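Local coordinates for putative acetyltransferase (Clostridium difficile, PDB 3DSB), which probably transfers acyl groups, as expected of a member of the GNAT acetyltransferase family, at residues R80-Q88 against N118-V126; F102-K110 against A135-Y143. All blocks are in the same frame, centred on the assembly; numbering follows the deposited sequence. Where two conformers were deposited one is given.

Contact 1 (R80-Q88 against N118-V126). With BET (trimethyl glycine), chain D; BET (trimethyl glycine), chain F.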
loop_
_atom_site.group_PDB
_atom_site.type_symbol
_atom_site.label_atom_id
_atom_site.label_comp_id
_atom_site.label_asym_id
_atom_site.label_seq_id
_atom_site.Cartn_x
_atom_site.Cartn_y
_atom_site.Cartn_z
ATOM N N ARG A 80 -9.354 7.938 7.831
ATOM C CA ARG A 80 -9.876 8.934 6.897
ATOM C C ARG A 80 -11.110 8.428 6.127
ATOM O O ARG A 80 -11.687 9.196 5.358
ATOM C CB ARG A 80 -8.759 9.379 5.921
ATOM C CG ARG A 80 -7.558 10.083 6.561
ATOM C CD ARG A 80 -6.450 10.312 5.506
ATOM N NE ARG A 80 -5.225 10.876 6.095
ATOM C CZ ARG A 80 -5.016 12.183 6.292
ATOM N NH1 ARG A 80 -5.950 13.066 5.944
ATOM N NH2 ARG A 80 -3.882 12.613 6.844
ATOM N N ASN A 81 -11.480 7.158 6.306
ATOM C CA ASN A 81 -12.600 6.545 5.582
ATOM C C ASN A 81 -12.464 6.741 4.070
ATOM O O ASN A 81 -13.420 7.136 3.362
ATOM C CB ASN A 81 -13.939 7.095 6.081
ATOM C CG ASN A 81 -15.114 6.338 5.531
ATOM O OD1 ASN A 81 -15.071 5.116 5.358
ATOM N ND2 ASN A 81 -16.207 7.066 5.316
ATOM N N GLY A 82 -11.280 6.401 3.556
ATOM C CA GLY A 82 -11.060 6.528 2.110
ATOM C C GLY A 82 -9.784 5.827 1.697
ATOM O O GLY A 82 -9.043 5.335 2.556
ATOM N N ASN A 83 -9.506 5.834 0.386
ATOM C CA ASN A 83 -8.332 5.147 -0.157
ATOM C C ASN A 83 -7.252 6.137 -0.528
ATOM O O ASN A 83 -7.561 7.206 -1.102
ATOM C CB ASN A 83 -8.656 4.408 -1.448
ATOM C CG ASN A 83 -9.248 3.053 -1.218
ATOM O OD1 ASN A 83 -10.397 2.788 -1.662
ATOM N ND2 ASN A 83 -8.544 2.194 -0.537
ATOM N N PHE A 84 -5.994 5.766 -0.261
ATOM C CA PHE A 84 -4.888 6.360 -1.004
ATOM C C PHE A 84 -4.680 5.517 -2.235
ATOM O O PHE A 84 -4.765 4.283 -2.192
ATOM C CB PHE A 84 -3.624 6.274 -0.167
ATOM C CG PHE A 84 -3.599 7.218 0.984
ATOM C CD1 PHE A 84 -3.203 8.548 0.810
ATOM C CD2 PHE A 84 -3.955 6.779 2.264
ATOM C CE1 PHE A 84 -3.158 9.428 1.871
ATOM C CE2 PHE A 84 -3.931 7.662 3.351
ATOM C CZ PHE A 84 -3.520 8.991 3.152
ATOM N N LEU A 85 -4.410 6.190 -3.347
ATOM C CA LEU A 85 -4.012 5.505 -4.546
ATOM C C LEU A 85 -2.473 5.521 -4.622
ATOM O O LEU A 85 -1.877 6.609 -4.474
ATOM C CB LEU A 85 -4.682 6.212 -5.730
ATOM C CG LEU A 85 -4.548 5.682 -7.146
ATOM C CD1 LEU A 85 -5.832 5.948 -7.924
ATOM C CD2 LEU A 85 -3.367 6.305 -7.849
ATOM N N TRP A 86 -1.854 4.344 -4.788
ATOM C CA TRP A 86 -0.378 4.265 -4.844
ATOM C C TRP A 86 0.032 3.905 -6.266
ATOM O O TRP A 86 -0.261 2.814 -6.745
ATOM C CB TRP A 86 0.144 3.178 -3.893
ATOM C CG TRP A 86 0.136 3.565 -2.479
ATOM C CD1 TRP A 86 -0.938 3.639 -1.634
ATOM C CD2 TRP A 86 1.270 4.077 -1.739
ATOM N NE1 TRP A 86 -0.526 4.075 -0.372
ATOM C CE2 TRP A 86 0.826 4.328 -0.408
ATOM C CE3 TRP A 86 2.633 4.214 -2.028
ATOM C CZ2 TRP A 86 1.688 4.818 0.590
ATOM C CZ3 TRP A 86 3.476 4.719 -1.047
ATOM C CH2 TRP A 86 3.009 4.990 0.251
ATOM N N ILE A 87 0.717 4.824 -6.944
ATOM C CA ILE A 87 1.200 4.546 -8.321
ATOM C C ILE A 87 2.429 3.676 -8.189
ATOM O O ILE A 87 3.411 4.089 -7.537
ATOM C CB ILE A 87 1.533 5.862 -9.078
ATOM C CG1 ILE A 87 0.257 6.699 -9.234
ATOM C CG2 ILE A 87 2.196 5.559 -10.432
ATOM C CD1 ILE A 87 0.508 8.099 -9.773
ATOM N N GLN A 88 2.414 2.511 -8.823
ATOM C CA GLN A 88 3.487 1.516 -8.719
ATOM C C GLN A 88 4.380 1.433 -9.938
ATOM O O GLN A 88 5.518 1.000 -9.846
ATOM C CB GLN A 88 2.920 0.114 -8.438
ATOM C CG GLN A 88 2.051 0.034 -7.196
ATOM C CD GLN A 88 2.754 0.342 -5.876
ATOM O OE1 GLN A 88 3.981 0.543 -5.832
ATOM N NE2 GLN A 88 1.961 0.393 -4.785
ATOM N N ASN A 118 -13.768 9.958 -2.397
ATOM C CA ASN A 118 -13.346 8.877 -1.500
ATOM C C ASN A 118 -11.885 8.494 -1.675
ATOM O O ASN A 118 -11.421 7.558 -1.047
ATOM C CB ASN A 118 -14.199 7.621 -1.698
ATOM C CG ASN A 118 -15.675 7.938 -1.869
ATOM O OD1 ASN A 118 -16.371 8.238 -0.886
ATOM N ND2 ASN A 118 -16.171 7.887 -3.141
ATOM N N ILE A 119 -11.181 9.204 -2.551
ATOM C CA ILE A 119 -9.723 9.043 -2.623
ATOM C C ILE A 119 -9.118 10.189 -1.830
ATOM O O ILE A 119 -9.409 11.380 -2.079
ATOM C CB ILE A 119 -9.220 9.061 -4.089
ATOM C CG1 ILE A 119 -9.673 7.741 -4.748
ATOM C CG2 ILE A 119 -7.681 9.208 -4.094
ATOM C CD1 ILE A 119 -9.326 7.593 -6.233
ATOM N N VAL A 120 -8.310 9.839 -0.831
ATOM C CA VAL A 120 -7.829 10.848 0.100
ATOM C C VAL A 120 -6.399 11.326 -0.165
ATOM O O VAL A 120 -5.923 12.259 0.472
ATOM C CB VAL A 120 -8.010 10.368 1.574
ATOM C CG1 VAL A 120 -9.503 10.212 1.880
ATOM C CG2 VAL A 120 -7.312 9.031 1.777
ATOM N N GLY A 121 -5.741 10.702 -1.128
ATOM C CA GLY A 121 -4.383 11.083 -1.454
ATOM C C GLY A 121 -3.832 10.172 -2.541
ATOM O O GLY A 121 -4.453 9.158 -2.881
HETATM N N MSE A 122 -2.668 10.546 -3.079
HETATM C CA MSE A 122 -2.033 9.801 -4.160
HETATM C C MSE A 122 -0.572 9.740 -3.815
HETATM O O MSE A 122 0.044 10.783 -3.549
HETATM C CB MSE A 122 -2.240 10.515 -5.516
HETATM C CG MSE A 122 -1.778 9.700 -6.682
HETATM SE SE MSE A 122 -2.071 10.710 -8.323
HETATM C CE MSE A 122 -0.244 11.427 -8.487
ATOM N N ARG A 123 -0.018 8.525 -3.759
ATOM C CA ARG A 123 1.329 8.327 -3.239
ATOM C C ARG A 123 2.169 7.422 -4.104
ATOM O O ARG A 123 1.628 6.718 -4.930
ATOM C CB ARG A 123 1.252 7.768 -1.818
ATOM C CG ARG A 123 0.737 8.801 -0.832
ATOM C CD ARG A 123 0.510 8.227 0.561
ATOM N NE ARG A 123 0.289 9.346 1.471
ATOM C CZ ARG A 123 -0.024 9.202 2.752
ATOM N NH1 ARG A 123 -0.147 7.987 3.257
ATOM N NH2 ARG A 123 -0.220 10.286 3.495
ATOM N N LEU A 124 3.487 7.457 -3.910
ATOM C CA LEU A 124 4.337 6.437 -4.508
ATOM C C LEU A 124 5.584 6.322 -3.656
ATOM O O LEU A 124 5.914 7.248 -2.872
ATOM C CB LEU A 124 4.663 6.714 -5.990
ATOM C CG LEU A 124 5.424 7.999 -6.333
ATOM C CD1 LEU A 124 6.926 7.908 -6.028
ATOM C CD2 LEU A 124 5.216 8.370 -7.817
ATOM N N TYR A 125 6.309 5.215 -3.804
ATOM C CA TYR A 125 7.679 5.127 -3.202
ATOM C C TYR A 125 8.675 4.867 -4.325
ATOM O O TYR A 125 8.347 4.198 -5.322
ATOM C CB TYR A 125 7.781 4.093 -2.030
ATOM C CG TYR A 125 7.413 2.657 -2.424
ATOM C CD1 TYR A 125 8.391 1.794 -2.956
ATOM C CD2 TYR A 125 6.093 2.185 -2.335
ATOM C CE1 TYR A 125 8.074 0.490 -3.387
ATOM C CE2 TYR A 125 5.778 0.862 -2.707
ATOM C CZ TYR A 125 6.767 0.037 -3.268
ATOM O OH TYR A 125 6.503 -1.265 -3.723
ATOM N N VAL A 126 9.886 5.393 -4.156
ATOM C CA VAL A 126 10.933 5.264 -5.160
ATOM C C VAL A 126 12.299 5.104 -4.508
ATOM O O VAL A 126 12.540 5.634 -3.422
ATOM C CB VAL A 126 10.897 6.498 -6.114
ATOM C CG1 VAL A 126 11.168 7.831 -5.372
ATOM C CG2 VAL A 126 11.843 6.317 -7.314
HETATM N N BET D . -1.848 9.212 6.772
HETATM C CA BET D . -3.148 8.506 6.513
HETATM C C BET D . -3.959 7.957 7.678
HETATM O O BET D . -4.479 6.788 7.614
HETATM O OXT BET D . -4.188 8.770 8.614
HETATM C C1 BET D . -0.794 8.415 6.171
HETATM C C2 BET D . -1.782 10.553 6.175
HETATM C C3 BET D . -1.550 9.369 8.202
HETATM N N BET F . 9.621 -3.950 -4.740
HETATM C CA BET F . 8.490 -4.868 -5.035
HETATM C C BET F . 7.976 -4.979 -6.449
HETATM O O BET F . 6.701 -4.966 -6.785
HETATM O OXT BET F . 8.920 -5.263 -7.196
HETATM C C1 BET F . 10.637 -4.567 -3.875
HETATM C C2 BET F . 10.270 -3.397 -5.939
HETATM C C3 BET F . 8.999 -2.899 -3.949
HETATM O O HOH W 1 -15.506 6.094 1.646
HETATM O O HOH W 2 -12.191 4.929 -2.284
HETATM O O HOH W 3 4.756 3.287 -5.248
HETATM O O HOH W 4 6.376 -0.142 -6.903
#
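Leu85 and Arg123 hold the centre of this parallel pairing: Arg123 N donates to Leu85 O at 2.8 Å, and Arg123 O, turned to the same neighbouring strand, receives Ile87 N at 2.9 Å, so Arg123 is gripped at both ends by residues 85 and 87. The strands, 82-92 and 119-127, flank helix 101-115 in a beta-alpha-beta unit of the GNAT fold. Val120 N reaches Asn83 O at 2.8 Å, but Val120 is one residue too many in the register, a beta bulge, and the buried Gly121 N has no partner in the model. The strand segments cross at -22°. Past the Ile87 bond a water takes over, donating to Ile87 O and accepting from Tyr125 N, consistent with the parting of the equivalent strands in GNAT relatives, where acetyl-CoA enters.

On the face carrying Phe84 and Trp86, the guanidinium of Arg123 lies flat on Phe84, planes 16° apart, with CZ 3.8 Å from the ring centroid, a cation-pi stack. An extended chain to NE, with CG opposite the carbonyl carbon (chi1 -70°), carries the group there. Glu151 of the second subunit forms a salt bridge with NE, which should fix the group's rotation. Val120 CG2 covers the opposite face of the Phe84 ring, 3.9 Å from its centroid, so the ring is clamped between a charge and a methyl. Further along, Arg123 CB sits 3.5 Å above the centre of the six-membered ring of Trp86, whose NE1 is bonded to Glu75.

Phe84, Arg80 and Arg123 border one bound trimethyl glycine; its CA lies 3.4 Å from Phe84 CE2, at the ring edge. On the other face, turned toward helix 101-115, Ile87 CD1 meets the terminal CE of selenomethionine Met122 at 3.6 Å.

Contact 2 (F102-K110 against A135-Y143). With SO4 (sulfate ion), chain C.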
loop_
_atom_site.group_PDB
_atom_site.type_symbol
_atom_site.label_atom_id
_atom_site.label_comp_id
_atom_site.label_asym_id
_atom_site.label_seq_id
_atom_site.Cartn_x
_atom_site.Cartn_y
_atom_site.Cartn_z
ATOM N N PHE A 102 4.029 10.060 -20.747
ATOM C CA PHE A 102 4.223 9.827 -19.314
ATOM C C PHE A 102 3.303 10.798 -18.538
ATOM O O PHE A 102 2.533 10.372 -17.649
ATOM C CB PHE A 102 5.699 10.019 -18.948
ATOM C CG PHE A 102 6.008 9.765 -17.503
ATOM C CD1 PHE A 102 6.638 8.606 -17.121
ATOM C CD2 PHE A 102 5.670 10.698 -16.545
ATOM C CE1 PHE A 102 6.929 8.373 -15.752
ATOM C CE2 PHE A 102 5.934 10.460 -15.190
ATOM C CZ PHE A 102 6.576 9.320 -14.801
ATOM N N ASN A 103 3.348 12.080 -18.899
ATOM C CA ASN A 103 2.518 13.040 -18.201
ATOM C C ASN A 103 1.012 12.884 -18.483
ATOM O O ASN A 103 0.208 13.147 -17.569
ATOM C CB ASN A 103 2.954 14.483 -18.480
ATOM C CG ASN A 103 4.250 14.829 -17.848
ATOM O OD1 ASN A 103 4.770 14.091 -17.006
ATOM N ND2 ASN A 103 4.773 15.997 -18.194
ATOM N N TYR A 104 0.608 12.487 -19.705
ATOM C CA TYR A 104 -0.814 12.215 -19.956
ATOM C C TYR A 104 -1.314 11.144 -18.980
ATOM O O TYR A 104 -2.431 11.252 -18.420
ATOM C CB TYR A 104 -1.082 11.733 -21.388
ATOM C CG TYR A 104 -1.052 12.782 -22.468
ATOM C CD1 TYR A 104 -1.815 13.935 -22.363
ATOM C CD2 TYR A 104 -0.250 12.598 -23.589
ATOM C CE1 TYR A 104 -1.770 14.909 -23.382
ATOM C CE2 TYR A 104 -0.195 13.549 -24.613
ATOM C CZ TYR A 104 -0.947 14.699 -24.488
ATOM O OH TYR A 104 -0.874 15.648 -25.509
ATOM N N LEU A 105 -0.519 10.090 -18.802
ATOM C CA LEU A 105 -0.933 9.004 -17.888
ATOM C C LEU A 105 -0.962 9.486 -16.457
ATOM O O LEU A 105 -1.911 9.239 -15.726
ATOM C CB LEU A 105 0.015 7.804 -18.024
ATOM C CG LEU A 105 -0.138 7.027 -19.334
ATOM C CD1 LEU A 105 0.953 6.001 -19.409
ATOM C CD2 LEU A 105 -1.524 6.392 -19.403
ATOM N N PHE A 106 0.092 10.179 -16.042
ATOM C CA PHE A 106 0.165 10.615 -14.650
ATOM C C PHE A 106 -0.978 11.584 -14.323
ATOM O O PHE A 106 -1.613 11.508 -13.258
ATOM C CB PHE A 106 1.526 11.268 -14.440
ATOM C CG PHE A 106 2.179 10.851 -13.195
ATOM C CD1 PHE A 106 3.062 9.769 -13.167
ATOM C CD2 PHE A 106 1.917 11.545 -12.032
ATOM C CE1 PHE A 106 3.668 9.348 -11.938
ATOM C CE2 PHE A 106 2.504 11.168 -10.836
ATOM C CZ PHE A 106 3.379 10.066 -10.789
ATOM N N ASN A 107 -1.242 12.507 -15.247
ATOM C CA ASN A 107 -2.320 13.470 -15.038
ATOM C C ASN A 107 -3.695 12.824 -15.102
ATOM O O ASN A 107 -4.640 13.270 -14.429
ATOM C CB ASN A 107 -2.156 14.658 -15.989
ATOM C CG ASN A 107 -1.061 15.602 -15.531
ATOM O OD1 ASN A 107 -0.898 15.815 -14.335
ATOM N ND2 ASN A 107 -0.281 16.135 -16.471
ATOM N N TYR A 108 -3.823 11.757 -15.891
ATOM C CA TYR A 108 -5.060 10.986 -15.906
ATOM C C TYR A 108 -5.357 10.403 -14.519
ATOM O O TYR A 108 -6.484 10.470 -14.043
ATOM C CB TYR A 108 -4.940 9.847 -16.936
ATOM C CG TYR A 108 -6.242 9.129 -17.264
ATOM C CD1 TYR A 108 -7.057 9.619 -18.284
ATOM C CD2 TYR A 108 -6.637 7.963 -16.595
ATOM C CE1 TYR A 108 -8.231 9.018 -18.629
ATOM C CE2 TYR A 108 -7.875 7.339 -16.946
ATOM C CZ TYR A 108 -8.642 7.884 -17.970
ATOM O OH TYR A 108 -9.866 7.309 -18.371
ATOM N N ILE A 109 -4.353 9.853 -13.866
ATOM C CA ILE A 109 -4.549 9.293 -12.529
ATOM C C ILE A 109 -4.800 10.431 -11.524
ATOM O O ILE A 109 -5.655 10.298 -10.643
ATOM C CB ILE A 109 -3.363 8.391 -12.128
ATOM C CG1 ILE A 109 -3.153 7.276 -13.175
ATOM C CG2 ILE A 109 -3.552 7.872 -10.701
ATOM C CD1 ILE A 109 -4.351 6.428 -13.482
ATOM N N LYS A 110 -4.078 11.543 -11.654
ATOM C CA LYS A 110 -4.350 12.701 -10.752
ATOM C C LYS A 110 -5.801 13.114 -10.874
ATOM O O LYS A 110 -6.435 13.428 -9.851
ATOM C CB LYS A 110 -3.439 13.896 -11.056
ATOM C CG LYS A 110 -2.010 13.722 -10.557
ATOM C CD LYS A 110 -1.012 14.702 -11.152
ATOM C CE LYS A 110 -1.346 16.090 -10.807
ATOM N NZ LYS A 110 -0.335 17.022 -11.391
ATOM N N ALA A 135 12.845 15.743 -9.426
ATOM C CA ALA A 135 12.477 16.772 -10.405
ATOM C C ALA A 135 11.260 16.353 -11.208
ATOM O O ALA A 135 10.387 17.169 -11.493
ATOM C CB ALA A 135 13.652 17.070 -11.350
ATOM N N THR A 136 11.237 15.089 -11.618
ATOM C CA THR A 136 10.113 14.568 -12.387
ATOM C C THR A 136 8.809 14.684 -11.602
ATOM O O THR A 136 7.815 15.178 -12.124
ATOM C CB THR A 136 10.363 13.115 -12.788
ATOM O OG1 THR A 136 11.438 13.074 -13.740
ATOM C CG2 THR A 136 9.111 12.480 -13.398
ATOM N N TYR A 137 8.810 14.223 -10.351
ATOM C CA TYR A 137 7.564 14.299 -9.579
ATOM C C TYR A 137 7.205 15.709 -9.162
ATOM O O TYR A 137 6.020 16.094 -9.153
ATOM C CB TYR A 137 7.598 13.367 -8.366
ATOM C CG TYR A 137 7.775 11.943 -8.785
ATOM C CD1 TYR A 137 7.056 11.411 -9.867
ATOM C CD2 TYR A 137 8.685 11.120 -8.110
ATOM C CE1 TYR A 137 7.246 10.094 -10.265
ATOM C CE2 TYR A 137 8.870 9.809 -8.484
ATOM C CZ TYR A 137 8.144 9.286 -9.546
ATOM O OH TYR A 137 8.345 7.983 -9.922
ATOM N N GLU A 138 8.213 16.507 -8.811
ATOM C CA GLU A 138 7.942 17.909 -8.470
ATOM C C GLU A 138 7.246 18.663 -9.593
ATOM O O GLU A 138 6.364 19.473 -9.360
ATOM C CB GLU A 138 9.225 18.634 -8.119
ATOM C CG GLU A 138 9.292 18.985 -6.672
ATOM C CD GLU A 138 9.965 17.940 -5.821
ATOM O OE1 GLU A 138 10.933 18.366 -5.117
ATOM O OE2 GLU A 138 9.529 16.739 -5.845
ATOM N N SER A 139 7.624 18.370 -10.825
ATOM C CA SER A 139 6.980 19.023 -11.969
ATOM C C SER A 139 5.510 18.609 -12.113
ATOM O O SER A 139 4.724 19.271 -12.822
ATOM C CB SER A 139 7.759 18.759 -13.259
ATOM O OG SER A 139 8.927 19.564 -13.279
ATOM N N LEU A 140 5.150 17.494 -11.470
ATOM C CA LEU A 140 3.775 17.021 -11.459
ATOM C C LEU A 140 3.050 17.349 -10.133
ATOM O O LEU A 140 1.993 16.782 -9.837
ATOM C CB LEU A 140 3.754 15.510 -11.735
ATOM C CG LEU A 140 4.097 15.153 -13.198
ATOM C CD1 LEU A 140 4.640 13.737 -13.231
ATOM C CD2 LEU A 140 2.863 15.304 -14.056
ATOM N N ASN A 141 3.632 18.247 -9.344
ATOM C CA ASN A 141 3.057 18.664 -8.068
ATOM C C ASN A 141 3.034 17.540 -7.029
ATOM O O ASN A 141 2.145 17.473 -6.170
ATOM C CB ASN A 141 1.665 19.315 -8.222
ATOM C CG ASN A 141 1.720 20.611 -9.019
ATOM O OD1 ASN A 141 2.737 21.290 -9.044
ATOM N ND2 ASN A 141 0.633 20.945 -9.683
HETATM N N MSE A 142 4.008 16.647 -7.135
HETATM C CA MSE A 142 4.166 15.569 -6.182
HETATM C C MSE A 142 5.482 15.782 -5.421
HETATM O O MSE A 142 6.550 15.988 -6.037
HETATM C CB MSE A 142 4.139 14.241 -6.942
HETATM C CG MSE A 142 3.874 13.078 -6.073
HETATM SE SE MSE A 142 3.827 11.441 -7.127
HETATM C CE MSE A 142 2.525 10.494 -6.043
ATOM N N TYR A 143 5.413 15.743 -4.094
ATOM C CA TYR A 143 6.544 16.161 -3.256
ATOM C C TYR A 143 6.907 15.124 -2.251
ATOM O O TYR A 143 6.090 14.263 -1.861
ATOM C CB TYR A 143 6.273 17.521 -2.555
ATOM C CG TYR A 143 5.797 18.567 -3.534
ATOM C CD1 TYR A 143 6.697 19.177 -4.379
ATOM C CD2 TYR A 143 4.436 18.926 -3.630
ATOM C CE1 TYR A 143 6.297 20.148 -5.318
ATOM C CE2 TYR A 143 4.013 19.912 -4.589
ATOM C CZ TYR A 143 4.970 20.489 -5.428
ATOM O OH TYR A 143 4.638 21.467 -6.377
HETATM S S SO4 C . 7.848 10.387 -21.953
HETATM O O1 SO4 C . 6.494 10.008 -22.322
HETATM O O2 SO4 C . 8.260 9.476 -20.847
HETATM O O3 SO4 C . 8.826 10.242 -23.021
HETATM O O4 SO4 C . 7.830 11.721 -21.362
HETATM O O HOH W 5 -1.330 19.427 -10.378
#
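Leu140 presses its CD1 methyl onto one face of the Phe106 ring, 4.0 Å from the centroid and displaced toward the rim at CD2, a CH-pi contact. It joins helix 101-115 of the GNAT fold to the Schellman turn that closes helix 133-138. The same methyl comes to the edge of Phe102, 4.0 Å from CE2, while the other branch, CD2, rests against the amide oxygens of Asn103 and Asn107. The two methyls of Leu140 thus touch successive turns of the helix.

One direct polar bond spans the pair: Lys110 NZ donates to Leu140 O at 2.8 Å. The ammonium approaches from above the carbonyl plane, 48° out of it, and a bend in the lysine chain (chi3 62°) brings it there. A weak bond to Asn107 OD1 and a water shared with Asn141 ND2 also engage NZ, giving this charge three polar partners.

Around the rest of the Phe106 ring, CZ lies 3.9 Å from Tyr137 CE1, the two rings meeting obliquely. Selenomethionine Met122 and Ile87, from the sheet, also touch Phe106, tying this ring to the strands beneath the helix.

What presents Leu140 is the turn itself. Asn141 takes a positive phi of 66°, and Met142 N bonds back to Tyr137 O while Asn141 N bonds to Glu138 O. Leu140 N also donates to Tyr137 O, arriving from the face opposite Met142 N.

At the start of helix 101-115 a sulfate, probably from the crystallisation liquor, is bound by Arg98 N and Phe102 N. This is consistent with the loop that grips the coenzyme A pyrophosphate in GNAT relatives; Phe102 N lies 2.9 Å from sulfate O1.

Contact 1 and contact 2 interlock along the chain: helix 101-115 runs between the two strands of contact 1, and segment 135-143 follows the second. Their centres are 14 Å apart, yet they touch, Leu124 CD2 of contact 1 lying 3.5 Å from Tyr137 CZ of contact 2. Contact 1 supplies Arg80, Phe84 and Arg123 to one trimethyl glycine pocket and Tyr125 to the other; the side chain of Tyr137 is about 12 Å from a bound trimethyl glycine, so contact 2 does not line the site. Contact 2 instead carries the sulfate at the helix start. Both reach the second subunit: Arg123 through Glu151 of that chain, and Tyr137 through the ring of its Tyr150.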